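Inositol-1-monophosphatase (Nostoc sp., PDB 5ZHH) probably hydrolyses the phosphate ester of myo-inositol monophosphates, releasing free inositol. Local coordinates at residues Phe7-Thr12 with Gln115-Ile119; Glu51-Leu55 with Ile67-Ser72; Ser105-Leu109 with Trp214-Ala218. All blocks are in the same frame, centred on the assembly; numbering follows the deposited sequence.

Interaction 1: Phe7-Thr12 with Gln115-Ile119; sequences FLDIAT and QVGVI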
ATOM      1  N   PHE A   7     -26.443  -5.623  -8.054  1.00 30.08           N
ATOM      2  CA  PHE A   7     -25.588  -6.669  -8.603  1.00 28.74           C
ATOM      3  C   PHE A   7     -24.121  -6.301  -8.464  1.00 28.36           C
ATOM      4  O   PHE A   7     -23.294  -7.139  -8.087  1.00 30.01           O
ATOM      5  CB  PHE A   7     -25.919  -6.903 -10.079  1.00 27.51           C
ATOM      6  CG  PHE A   7     -27.315  -7.380 -10.319  1.00 30.56           C
ATOM      7  CD1 PHE A   7     -27.950  -8.181  -9.393  1.00 33.77           C
ATOM      8  CD2 PHE A   7     -27.992  -7.023 -11.472  1.00 34.39           C
ATOM      9  CE1 PHE A   7     -29.245  -8.626  -9.613  1.00 37.80           C
ATOM     10  CE2 PHE A   7     -29.285  -7.467 -11.700  1.00 38.75           C
ATOM     11  CZ  PHE A   7     -29.912  -8.266 -10.769  1.00 40.23           C
ATOM     12  N   LEU A   8     -23.789  -5.042  -8.755  1.00 27.37           N
ATOM     13  CA  LEU A   8     -22.404  -4.590  -8.701  1.00 25.67           C
ATOM     14  C   LEU A   8     -21.859  -4.610  -7.276  1.00 26.64           C
ATOM     15  O   LEU A   8     -20.685  -4.942  -7.059  1.00 27.58           O
ATOM     16  CB  LEU A   8     -22.309  -3.187  -9.306  1.00 27.96           C
ATOM     17  CG  LEU A   8     -20.937  -2.523  -9.277  1.00 29.82           C
ATOM     18  CD1 LEU A   8     -19.950  -3.351 -10.086  1.00 27.57           C
ATOM     19  CD2 LEU A   8     -21.012  -1.094  -9.796  1.00 31.98           C
ATOM     20  N   ASP A   9     -22.689  -4.239  -6.296  1.00 27.82           N
ATOM     21  CA  ASP A   9     -22.265  -4.287  -4.900  1.00 27.60           C
ATOM     22  C   ASP A   9     -21.847  -5.697  -4.504  1.00 25.84           C
ATOM     23  O   ASP A   9     -20.836  -5.887  -3.823  1.00 27.34           O
ATOM     24  CB  ASP A   9     -23.389  -3.803  -3.976  1.00 29.16           C
ATOM     25  CG  ASP A   9     -23.644  -2.314  -4.074  1.00 32.24           C
ATOM     26  OD1 ASP A   9     -22.790  -1.582  -4.618  1.00 33.81           O
ATOM     27  OD2 ASP A   9     -24.710  -1.876  -3.591  1.00 31.44           O
ATOM     28  N   ILE A  10     -22.645  -6.697  -4.887  1.00 26.79           N
ATOM     29  CA  ILE A  10     -22.370  -8.067  -4.465  1.00 27.39           C
ATOM     30  C   ILE A  10     -21.176  -8.635  -5.222  1.00 27.22           C
ATOM     31  O   ILE A  10     -20.337  -9.344  -4.648  1.00 28.62           O
ATOM     32  CB  ILE A  10     -23.621  -8.944  -4.650  1.00 29.34           C
ATOM     33  CG1 ILE A  10     -24.739  -8.461  -3.731  1.00 33.93           C
ATOM     34  CG2 ILE A  10     -23.293 -10.401  -4.358  1.00 31.13           C
ATOM     35  CD1 ILE A  10     -24.301  -8.275  -2.314  1.00 35.00           C
ATOM     36  N   ALA A  11     -21.079  -8.347  -6.518  1.00 24.46           N
ATOM     37  CA  ALA A  11     -19.917  -8.805  -7.275  1.00 24.87           C
ATOM     38  C   ALA A  11     -18.630  -8.209  -6.723  1.00 27.16           C
ATOM     39  O   ALA A  11     -17.585  -8.874  -6.716  1.00 27.04           O
ATOM     40  CB  ALA A  11     -20.076  -8.449  -8.752  1.00 25.79           C
ATOM     41  N   THR A  12     -18.685  -6.967  -6.244  1.00 26.71           N
ATOM     42  CA  THR A  12     -17.497  -6.345  -5.669  1.00 25.92           C
ATOM     43  C   THR A  12     -17.052  -7.083  -4.411  1.00 27.61           C
ATOM     44  O   THR A  12     -15.870  -7.408  -4.252  1.00 24.06           O
ATOM     45  CB  THR A  12     -17.771  -4.872  -5.364  1.00 27.75           C
ATOM     46  OG1 THR A  12     -18.157  -4.198  -6.571  1.00 27.01           O
ATOM     47  CG2 THR A  12     -16.526  -4.212  -4.807  1.00 25.89           C
ATOM     48  N   GLN A 115     -23.393  -6.836 -18.573  1.00 30.27           N
ATOM     49  CA  GLN A 115     -23.985  -5.657 -17.948  1.00 29.73           C
ATOM     50  C   GLN A 115     -23.364  -5.268 -16.616  1.00 31.11           C
ATOM     51  O   GLN A 115     -23.535  -4.112 -16.199  1.00 30.55           O
ATOM     52  CB  GLN A 115     -25.493  -5.863 -17.739  1.00 34.19           C
ATOM     53  CG  GLN A 115     -26.302  -5.899 -19.026  1.00 36.98           C
ATOM     54  CD  GLN A 115     -26.468  -4.527 -19.659  1.00 39.09           C
ATOM     55  OE1 GLN A 115     -27.404  -3.793 -19.342  1.00 41.42           O
ATOM     56  NE2 GLN A 115     -25.565  -4.179 -20.567  1.00 36.75           N
ATOM     57  N   VAL A 116     -22.698  -6.182 -15.915  1.00 30.12           N
ATOM     58  CA  VAL A 116     -22.013  -5.877 -14.662  1.00 32.21           C
ATOM     59  C   VAL A 116     -20.652  -6.548 -14.692  1.00 32.35           C
ATOM     60  O   VAL A 116     -20.538  -7.720 -15.064  1.00 32.22           O
ATOM     61  CB  VAL A 116     -22.804  -6.353 -13.426  1.00 33.39           C
ATOM     62  CG1 VAL A 116     -22.041  -6.019 -12.150  1.00 29.75           C
ATOM     63  CG2 VAL A 116     -24.194  -5.736 -13.401  1.00 35.08           C
ATOM     64  N   GLY A 117     -19.623  -5.816 -14.276  1.00 28.65           N
ATOM     65  CA  GLY A 117     -18.293  -6.388 -14.274  1.00 29.27           C
ATOM     66  C   GLY A 117     -17.416  -5.913 -13.136  1.00 29.60           C
ATOM     67  O   GLY A 117     -17.353  -4.715 -12.843  1.00 28.45           O
ATOM     68  N   VAL A 118     -16.750  -6.854 -12.476  1.00 26.48           N
ATOM     69  CA  VAL A 118     -15.742  -6.544 -11.472  1.00 24.31           C
ATOM     70  C   VAL A 118     -14.499  -7.366 -11.773  1.00 24.35           C
ATOM     71  O   VAL A 118     -14.586  -8.583 -11.971  1.00 26.20           O
ATOM     72  CB  VAL A 118     -16.231  -6.819 -10.035  1.00 26.31           C
ATOM     73  CG1 VAL A 118     -15.122  -6.501  -9.060  1.00 25.65           C
ATOM     74  CG2 VAL A 118     -17.465  -5.972  -9.714  1.00 23.64           C
ATOM     75  N   ILE A 119     -13.348  -6.699 -11.812  1.00 24.31           N
ATOM     76  CA  ILE A 119     -12.055  -7.341 -12.018  1.00 23.75           C
ATOM     77  C   ILE A 119     -11.130  -6.853 -10.919  1.00 25.73           C
ATOM     78  O   ILE A 119     -10.927  -5.642 -10.768  1.00 26.61           O
ATOM     79  CB  ILE A 119     -11.478  -7.020 -13.407  1.00 25.39           C
ATOM     80  CG1 ILE A 119     -12.410  -7.570 -14.484  1.00 22.50           C
ATOM     81  CG2 ILE A 119     -10.070  -7.593 -13.566  1.00 26.92           C
ATOM     82  CD1 ILE A 119     -12.126  -7.018 -15.887  1.00 21.08           C
TER
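Leu8 sends one methyl, CD1, down between Val116 and Val118, and its slanting approach to both valines sets the pattern of the contact. With CG anti to the backbone N (chi1 177°), the branched end of Leu8 lies against the strand; CD1 is 3.6 Å from Val118 CG2 and 4.0 Å from Val116 CG1. Val116 also puts CG1 against the helix backbone, 3.8 Å from Leu8 CA, while its other methyl, CG2, meets Phe7 CB at 3.9 Å and lies near the ring's edge; the ring leads away from the strand and meets the rings of Phe62, His65 and Tyr82. Ala11, short enough to let the helix come close, touches Val118 CG2 with CB (3.7 Å). This is helix-on-sheet packing of the layered alpha/beta fold of the inositol monophosphatase family: the segments run nearly parallel, 22° apart, and the alternate residues Val116 and Val118 face the helix, whereas a beta carbon at Gly117 would point away. At the strand segment's start Gln115 and Val116 both face Leu108, a classic beta bulge. Thr12 lays OG1 against Val118 CG2. Its torsion (chi1 -58°) turns the hydroxyl along the helix to donate to Leu8 O at 2.7 Å, from the opposite face of that carbonyl to Thr12 N. Arg129 bonds to the same OG1, and Asp9, facing away from the strand, forms a salt bridge with Arg60 of the second subunit.

Interaction 2: Glu51-Leu55 with Ile67-Ser72; sequences EAVVL and ILAEES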
ATOM      1  N   GLU A  51     -12.885 -19.949  -6.154  1.00 31.09           N
ATOM      2  CA  GLU A  51     -14.185 -20.227  -6.762  1.00 35.47           C
ATOM      3  C   GLU A  51     -15.248 -20.519  -5.707  1.00 35.23           C
ATOM      4  O   GLU A  51     -16.385 -20.045  -5.818  1.00 35.15           O
ATOM      5  CB  GLU A  51     -14.066 -21.402  -7.734  1.00 36.84           C
ATOM      6  CG  GLU A  51     -15.374 -21.771  -8.419  1.00 44.33           C
ATOM      7  CD  GLU A  51     -15.202 -22.823  -9.503  1.00 52.60           C
ATOM      8  OE1 GLU A  51     -15.448 -24.013  -9.221  1.00 58.62           O
ATOM      9  OE2 GLU A  51     -14.825 -22.463 -10.635  1.00 54.73           O
ATOM     10  N   ALA A  52     -14.904 -21.313  -4.688  1.00 34.48           N
ATOM     11  CA  ALA A  52     -15.870 -21.624  -3.636  1.00 36.02           C
ATOM     12  C   ALA A  52     -16.355 -20.359  -2.937  1.00 33.98           C
ATOM     13  O   ALA A  52     -17.547 -20.225  -2.638  1.00 35.86           O
ATOM     14  CB  ALA A  52     -15.259 -22.594  -2.624  1.00 36.06           C
ATOM     15  N   VAL A  53     -15.444 -19.419  -2.676  1.00 30.07           N
ATOM     16  CA  VAL A  53     -15.821 -18.154  -2.048  1.00 33.12           C
ATOM     17  C   VAL A  53     -16.758 -17.360  -2.954  1.00 33.15           C
ATOM     18  O   VAL A  53     -17.771 -16.815  -2.500  1.00 32.93           O
ATOM     19  CB  VAL A  53     -14.564 -17.344  -1.681  1.00 34.32           C
ATOM     20  CG1 VAL A  53     -14.925 -15.904  -1.366  1.00 35.19           C
ATOM     21  CG2 VAL A  53     -13.865 -17.979  -0.501  1.00 34.16           C
ATOM     22  N   VAL A  54     -16.424 -17.265  -4.246  1.00 29.20           N
ATOM     23  CA  VAL A  54     -17.264 -16.511  -5.177  1.00 29.45           C
ATOM     24  C   VAL A  54     -18.647 -17.143  -5.285  1.00 29.03           C
ATOM     25  O   VAL A  54     -19.672 -16.456  -5.206  1.00 34.45           O
ATOM     26  CB  VAL A  54     -16.598 -16.414  -6.562  1.00 28.79           C
ATOM     27  CG1 VAL A  54     -17.537 -15.711  -7.530  1.00 28.72           C
ATOM     28  CG2 VAL A  54     -15.291 -15.654  -6.478  1.00 26.15           C
ATOM     29  N   LEU A  55     -18.694 -18.461  -5.479  1.00 26.49           N
ATOM     30  CA  LEU A  55     -19.974 -19.135  -5.669  1.00 31.07           C
ATOM     31  C   LEU A  55     -20.860 -18.980  -4.442  1.00 34.43           C
ATOM     32  O   LEU A  55     -22.049 -18.678  -4.558  1.00 37.71           O
ATOM     33  CB  LEU A  55     -19.750 -20.613  -5.986  1.00 38.57           C
ATOM     34  CG  LEU A  55     -19.137 -20.902  -7.357  1.00 41.80           C
ATOM     35  CD1 LEU A  55     -19.013 -22.397  -7.596  1.00 43.46           C
ATOM     36  CD2 LEU A  55     -19.982 -20.254  -8.427  1.00 43.15           C
ATOM     37  N   ILE A  67     -24.968 -19.730 -13.099  1.00 36.52           N
ATOM     38  CA  ILE A  67     -23.524 -19.519 -13.050  1.00 37.24           C
ATOM     39  C   ILE A  67     -22.848 -20.232 -14.213  1.00 38.56           C
ATOM     40  O   ILE A  67     -23.200 -21.371 -14.541  1.00 35.91           O
ATOM     41  CB  ILE A  67     -22.929 -20.026 -11.720  1.00 39.18           C
ATOM     42  CG1 ILE A  67     -23.655 -19.410 -10.522  1.00 40.43           C
ATOM     43  CG2 ILE A  67     -21.432 -19.723 -11.666  1.00 37.88           C
ATOM     44  CD1 ILE A  67     -23.584 -17.915 -10.472  1.00 41.61           C
ATOM     45  N   LEU A  68     -21.903 -19.544 -14.858  1.00 37.00           N
ATOM     46  CA  LEU A  68     -20.987 -20.141 -15.826  1.00 41.70           C
ATOM     47  C   LEU A  68     -19.555 -20.028 -15.308  1.00 46.25           C
ATOM     48  O   LEU A  68     -19.087 -18.923 -15.010  1.00 41.88           O
ATOM     49  CB  LEU A  68     -21.109 -19.483 -17.200  1.00 39.62           C
ATOM     50  CG  LEU A  68     -20.219 -20.126 -18.273  1.00 40.64           C
ATOM     51  CD1 LEU A  68     -20.640 -21.562 -18.558  1.00 40.97           C
ATOM     52  CD2 LEU A  68     -20.257 -19.292 -19.544  1.00 40.71           C
ATOM     53  N   ALA A  69     -18.852 -21.159 -15.226  1.00 48.13           N
ATOM     54  CA  ALA A  69     -17.451 -21.155 -14.822  1.00 51.39           C
ATOM     55  C   ALA A  69     -16.755 -22.371 -15.415  1.00 54.24           C
ATOM     56  O   ALA A  69     -17.392 -23.376 -15.741  1.00 55.07           O
ATOM     57  CB  ALA A  69     -17.294 -21.142 -13.297  1.00 51.80           C
ATOM     58  N   GLU A  70     -15.430 -22.274 -15.549  1.00 56.13           N
ATOM     59  CA  GLU A  70     -14.674 -23.358 -16.169  1.00 59.81           C
ATOM     60  C   GLU A  70     -14.707 -24.623 -15.319  1.00 63.12           C
ATOM     61  O   GLU A  70     -15.004 -25.712 -15.824  1.00 64.31           O
ATOM     62  CB  GLU A  70     -13.227 -22.925 -16.421  1.00 59.73           C
ATOM     63  CG  GLU A  70     -12.358 -24.014 -17.039  1.00 61.05           C
ATOM     64  CD  GLU A  70     -10.976 -23.514 -17.417  1.00 61.87           C
ATOM     65  OE1 GLU A  70     -10.502 -22.536 -16.801  1.00 61.83           O
ATOM     66  OE2 GLU A  70     -10.364 -24.101 -18.336  1.00 62.34           O
ATOM     67  N   GLU A  71     -14.401 -24.503 -14.027  1.00 64.18           N
ATOM     68  CA  GLU A  71     -14.256 -25.687 -13.184  1.00 67.84           C
ATOM     69  C   GLU A  71     -15.610 -26.233 -12.741  1.00 66.34           C
ATOM     70  O   GLU A  71     -15.940 -27.396 -13.001  1.00 65.60           O
ATOM     71  CB  GLU A  71     -13.381 -25.359 -11.972  1.00 72.33           C
ATOM     72  CG  GLU A  71     -13.116 -26.567 -11.083  1.00 77.67           C
ATOM     73  CD  GLU A  71     -12.475 -27.718 -11.859  1.00 82.33           C
ATOM     74  OE1 GLU A  71     -11.461 -27.463 -12.576  1.00 82.82           O
ATOM     75  OE2 GLU A  71     -13.008 -28.865 -11.788  1.00 84.21           O
ATOM     76  N   SER A  72     -16.410 -25.402 -12.073  1.00 65.75           N
ATOM     77  CA  SER A  72     -17.724 -25.833 -11.614  1.00 65.63           C
ATOM     78  C   SER A  72     -18.698 -26.068 -12.759  1.00 64.30           C
ATOM     79  O   SER A  72     -19.747 -26.682 -12.540  1.00 66.18           O
ATOM     80  CB  SER A  72     -18.303 -24.807 -10.636  1.00 66.19           C
ATOM     81  OG  SER A  72     -18.340 -23.514 -11.213  1.00 66.12           O
TER
HETATM   82  O   HOH W   1     -13.578 -22.236 -12.723  1.00 38.26           O
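The hairpin turn that carries Glu70 and Glu71, acids like those that probably help bind metal in relatives, rests on the helix through Glu51 and Leu55. Glu51 is stretched out, CG anti to the backbone N (chi1 180°), which carries its carboxylate from the helix into the bend of the turn. There OE1 lies 3.3 Å from Ser72 CB and OE2 lies 3.5 Å from Glu71 CB, with the Ala69 methyl beside OE2. A water accepts from Glu71 N at 2.7 Å and sits against Glu51 OE2, though that second link is too short to be trusted. A long acidic chain suits the spot because it spans the gap and brings a carboxylate to the turn, where the doubtful water link leads toward Glu71 N. One helical turn on, Leu55 supplies the apolar half: CD2 meets Ile67 CG2 at 3.6 Å, and CD1 lies over Ser72, 3.9 Å from its CB. Ile67 is also packed on Trp84 and Leu75. Helix 44-61 thus covers strand 66-69 on the face that Ile67 and Ala69 point to, with helix 3-25 beside it touching Val53 and Val54, whereas Leu68 faces away from helix 44-61 and its side chain touches Trp214 of helix 213-225.

Interaction 3: Ser105-Leu109 with Trp214-Ala218; sequences SIGLL and WDVVA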
ATOM      1  N   SER A 105     -12.226 -12.384 -11.970  1.00 26.39           N
ATOM      2  CA  SER A 105     -13.120 -11.711 -12.910  1.00 25.73           C
ATOM      3  C   SER A 105     -14.535 -12.210 -12.663  1.00 27.89           C
ATOM      4  O   SER A 105     -14.782 -13.418 -12.710  1.00 29.59           O
ATOM      5  CB  SER A 105     -12.698 -11.973 -14.363  1.00 27.10           C
ATOM      6  OG  SER A 105     -13.546 -11.299 -15.282  1.00 27.58           O
ATOM      7  N   ILE A 106     -15.459 -11.282 -12.403  1.00 26.02           N
ATOM      8  CA  ILE A 106     -16.853 -11.607 -12.102  1.00 25.13           C
ATOM      9  C   ILE A 106     -17.736 -10.746 -12.995  1.00 25.43           C
ATOM     10  O   ILE A 106     -17.845  -9.533 -12.782  1.00 26.79           O
ATOM     11  CB  ILE A 106     -17.189 -11.372 -10.625  1.00 27.49           C
ATOM     12  CG1 ILE A 106     -16.294 -12.240  -9.737  1.00 30.00           C
ATOM     13  CG2 ILE A 106     -18.659 -11.656 -10.363  1.00 29.36           C
ATOM     14  CD1 ILE A 106     -16.509 -12.022  -8.254  1.00 29.84           C
ATOM     15  N   GLY A 107     -18.374 -11.361 -13.983  1.00 27.06           N
ATOM     16  CA  GLY A 107     -19.231 -10.645 -14.906  1.00 24.12           C
ATOM     17  C   GLY A 107     -20.634 -11.215 -14.890  1.00 27.95           C
ATOM     18  O   GLY A 107     -20.836 -12.405 -14.639  1.00 31.32           O
ATOM     19  N   LEU A 108     -21.610 -10.353 -15.149  1.00 25.33           N
ATOM     20  CA  LEU A 108     -23.003 -10.768 -15.209  1.00 26.81           C
ATOM     21  C   LEU A 108     -23.525 -10.505 -16.610  1.00 30.30           C
ATOM     22  O   LEU A 108     -23.452  -9.372 -17.101  1.00 28.45           O
ATOM     23  CB  LEU A 108     -23.858 -10.038 -14.169  1.00 29.35           C
ATOM     24  CG  LEU A 108     -25.365 -10.297 -14.316  1.00 30.69           C
ATOM     25  CD1 LEU A 108     -25.675 -11.777 -14.110  1.00 29.22           C
ATOM     26  CD2 LEU A 108     -26.177  -9.444 -13.337  1.00 33.66           C
ATOM     27  N   LEU A 109     -24.049 -11.556 -17.243  1.00 30.92           N
ATOM     28  CA  LEU A 109     -24.766 -11.464 -18.505  1.00 34.41           C
ATOM     29  C   LEU A 109     -26.260 -11.378 -18.217  1.00 36.77           C
ATOM     30  O   LEU A 109     -26.810 -12.220 -17.495  1.00 34.91           O
ATOM     31  CB  LEU A 109     -24.482 -12.679 -19.397  1.00 32.88           C
ATOM     32  CG  LEU A 109     -23.049 -12.959 -19.854  1.00 34.70           C
ATOM     33  CD1 LEU A 109     -22.894 -14.428 -20.225  1.00 35.69           C
ATOM     34  CD2 LEU A 109     -22.679 -12.074 -21.045  1.00 35.47           C
ATOM     35  N   TRP A 214     -15.833 -16.356 -19.374  1.00 31.89           N
ATOM     36  CA  TRP A 214     -15.456 -15.849 -18.061  1.00 32.29           C
ATOM     37  C   TRP A 214     -14.209 -14.976 -18.119  1.00 33.24           C
ATOM     38  O   TRP A 214     -13.980 -14.189 -17.198  1.00 33.96           O
ATOM     39  CB  TRP A 214     -15.238 -17.009 -17.091  1.00 31.20           C
ATOM     40  CG  TRP A 214     -14.456 -18.128 -17.684  1.00 34.87           C
ATOM     41  CD1 TRP A 214     -13.095 -18.238 -17.747  1.00 35.75           C
ATOM     42  CD2 TRP A 214     -14.984 -19.312 -18.288  1.00 35.73           C
ATOM     43  NE1 TRP A 214     -12.746 -19.416 -18.369  1.00 36.43           N
ATOM     44  CE2 TRP A 214     -13.888 -20.094 -18.705  1.00 38.09           C
ATOM     45  CE3 TRP A 214     -16.280 -19.783 -18.521  1.00 38.31           C
ATOM     46  CZ2 TRP A 214     -14.049 -21.321 -19.347  1.00 39.53           C
ATOM     47  CZ3 TRP A 214     -16.439 -21.000 -19.152  1.00 39.35           C
ATOM     48  CH2 TRP A 214     -15.329 -21.757 -19.558  1.00 41.19           C
ATOM     49  N   ASP A 215     -13.423 -15.069 -19.195  1.00 32.42           N
ATOM     50  CA  ASP A 215     -12.263 -14.196 -19.351  1.00 33.30           C
ATOM     51  C   ASP A 215     -12.655 -12.765 -19.695  1.00 28.75           C
ATOM     52  O   ASP A 215     -11.888 -11.837 -19.409  1.00 29.15           O
ATOM     53  CB  ASP A 215     -11.321 -14.705 -20.452  1.00 40.47           C
ATOM     54  CG  ASP A 215     -10.669 -16.050 -20.132  1.00 46.42           C
ATOM     55  OD1 ASP A 215     -10.432 -16.353 -18.942  1.00 45.73           O
ATOM     56  OD2 ASP A 215     -10.352 -16.779 -21.105  1.00 47.58           O
ATOM     57  N   VAL A 216     -13.797 -12.553 -20.352  1.00 28.74           N
ATOM     58  CA  VAL A 216     -14.038 -11.277 -21.016  1.00 28.59           C
ATOM     59  C   VAL A 216     -15.317 -10.571 -20.577  1.00 27.83           C
ATOM     60  O   VAL A 216     -15.418  -9.350 -20.778  1.00 26.66           O
ATOM     61  CB  VAL A 216     -14.032 -11.440 -22.553  1.00 27.88           C
ATOM     62  CG1 VAL A 216     -12.700 -12.020 -23.027  1.00 27.99           C
ATOM     63  CG2 VAL A 216     -15.192 -12.308 -23.014  1.00 29.27           C
ATOM     64  N   VAL A 217     -16.302 -11.264 -19.999  1.00 29.01           N
ATOM     65  CA  VAL A 217     -17.610 -10.644 -19.778  1.00 29.76           C
ATOM     66  C   VAL A 217     -17.481  -9.414 -18.881  1.00 29.37           C
ATOM     67  O   VAL A 217     -17.987  -8.334 -19.207  1.00 28.46           O
ATOM     68  CB  VAL A 217     -18.606 -11.669 -19.200  1.00 29.79           C
ATOM     69  CG1 VAL A 217     -19.829 -10.959 -18.614  1.00 30.13           C
ATOM     70  CG2 VAL A 217     -19.033 -12.646 -20.282  1.00 30.58           C
ATOM     71  N   ALA A 218     -16.778  -9.549 -17.752  1.00 26.99           N
ATOM     72  CA  ALA A 218     -16.622  -8.406 -16.852  1.00 27.93           C
ATOM     73  C   ALA A 218     -15.882  -7.260 -17.532  1.00 29.48           C
ATOM     74  O   ALA A 218     -16.284  -6.096 -17.417  1.00 26.71           O
ATOM     75  CB  ALA A 218     -15.885  -8.826 -15.582  1.00 26.90           C
TER
HETATM   76  O   HOH W   2     -13.270 -10.070 -17.921  1.00 26.46           O
HETATM   77  O   HOH W   3     -15.967 -12.488 -16.217  1.00 34.27           O
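Val217 spreads its two methyls over Gly107 and Leu109. CG1 settles on the bare backbone, 3.8 Å from Gly107 CA, and CG2 lies 3.8 Å from Leu109 CD2, the two side chains meeting at about a right angle. Any beta carbon on Gly107 would run into Val217 CG1 and Ala218 N, and its absence lets Gly107 CA come within 4.0 Å of Ala218 CA. Ala218 suits its place because a mere methyl lies against the strand backbone here, beside Ser105 OG (3.4 Å) and Ile106 O. Replacing Leu109 by an alanine would probably leave Val217 CG2 without its apolar partner and open a gap at this end of the strand. At the other end the contact turns polar. Ser105 OG, anti to the backbone N (chi1 -179°) and thereby aimed at the helix, donates to one water at 2.9 Å and accepts from another; the first water donates to Trp214 O and the second to Asp215 O. Both residues fall in the Trp-Asp-x-x-Ala-Gly signature of the family, and Asp215 OD1 lies near Asp87 and Asp90, a cluster of acids consistent with the metal site known in relatives. Segments 105-109 and 214-218 cross at 71°; helix 213-225 covers one face of the sheet, and Ile106 and Leu108 point to the opposite face, where helix 3-25 packs on them.

How the interactions relate
The three contacts are built on the eight-stranded sheet. Interactions 1 and 3, with centres about 9 Å apart, use neighbouring strands: Val116 O and Val118 O probably accept hydrogen bonds from Leu108 N and Ile106 N, and Phe7 and Ala11 of the helix in interaction 1 also touch Leu108 and Ile106. Interaction 2, about 15 Å from interaction 1 between centres and without touching it, lies on the same face as that helix. Its turn reaches interaction 3, about 12 Å away between centres, where Glu70 CB packs 3.4 Å from Trp214 CZ2. Glu70 and Asp215 are thereby brought to the same end of the sheet, consistent with the acidic metal-binding pocket of related phosphatases.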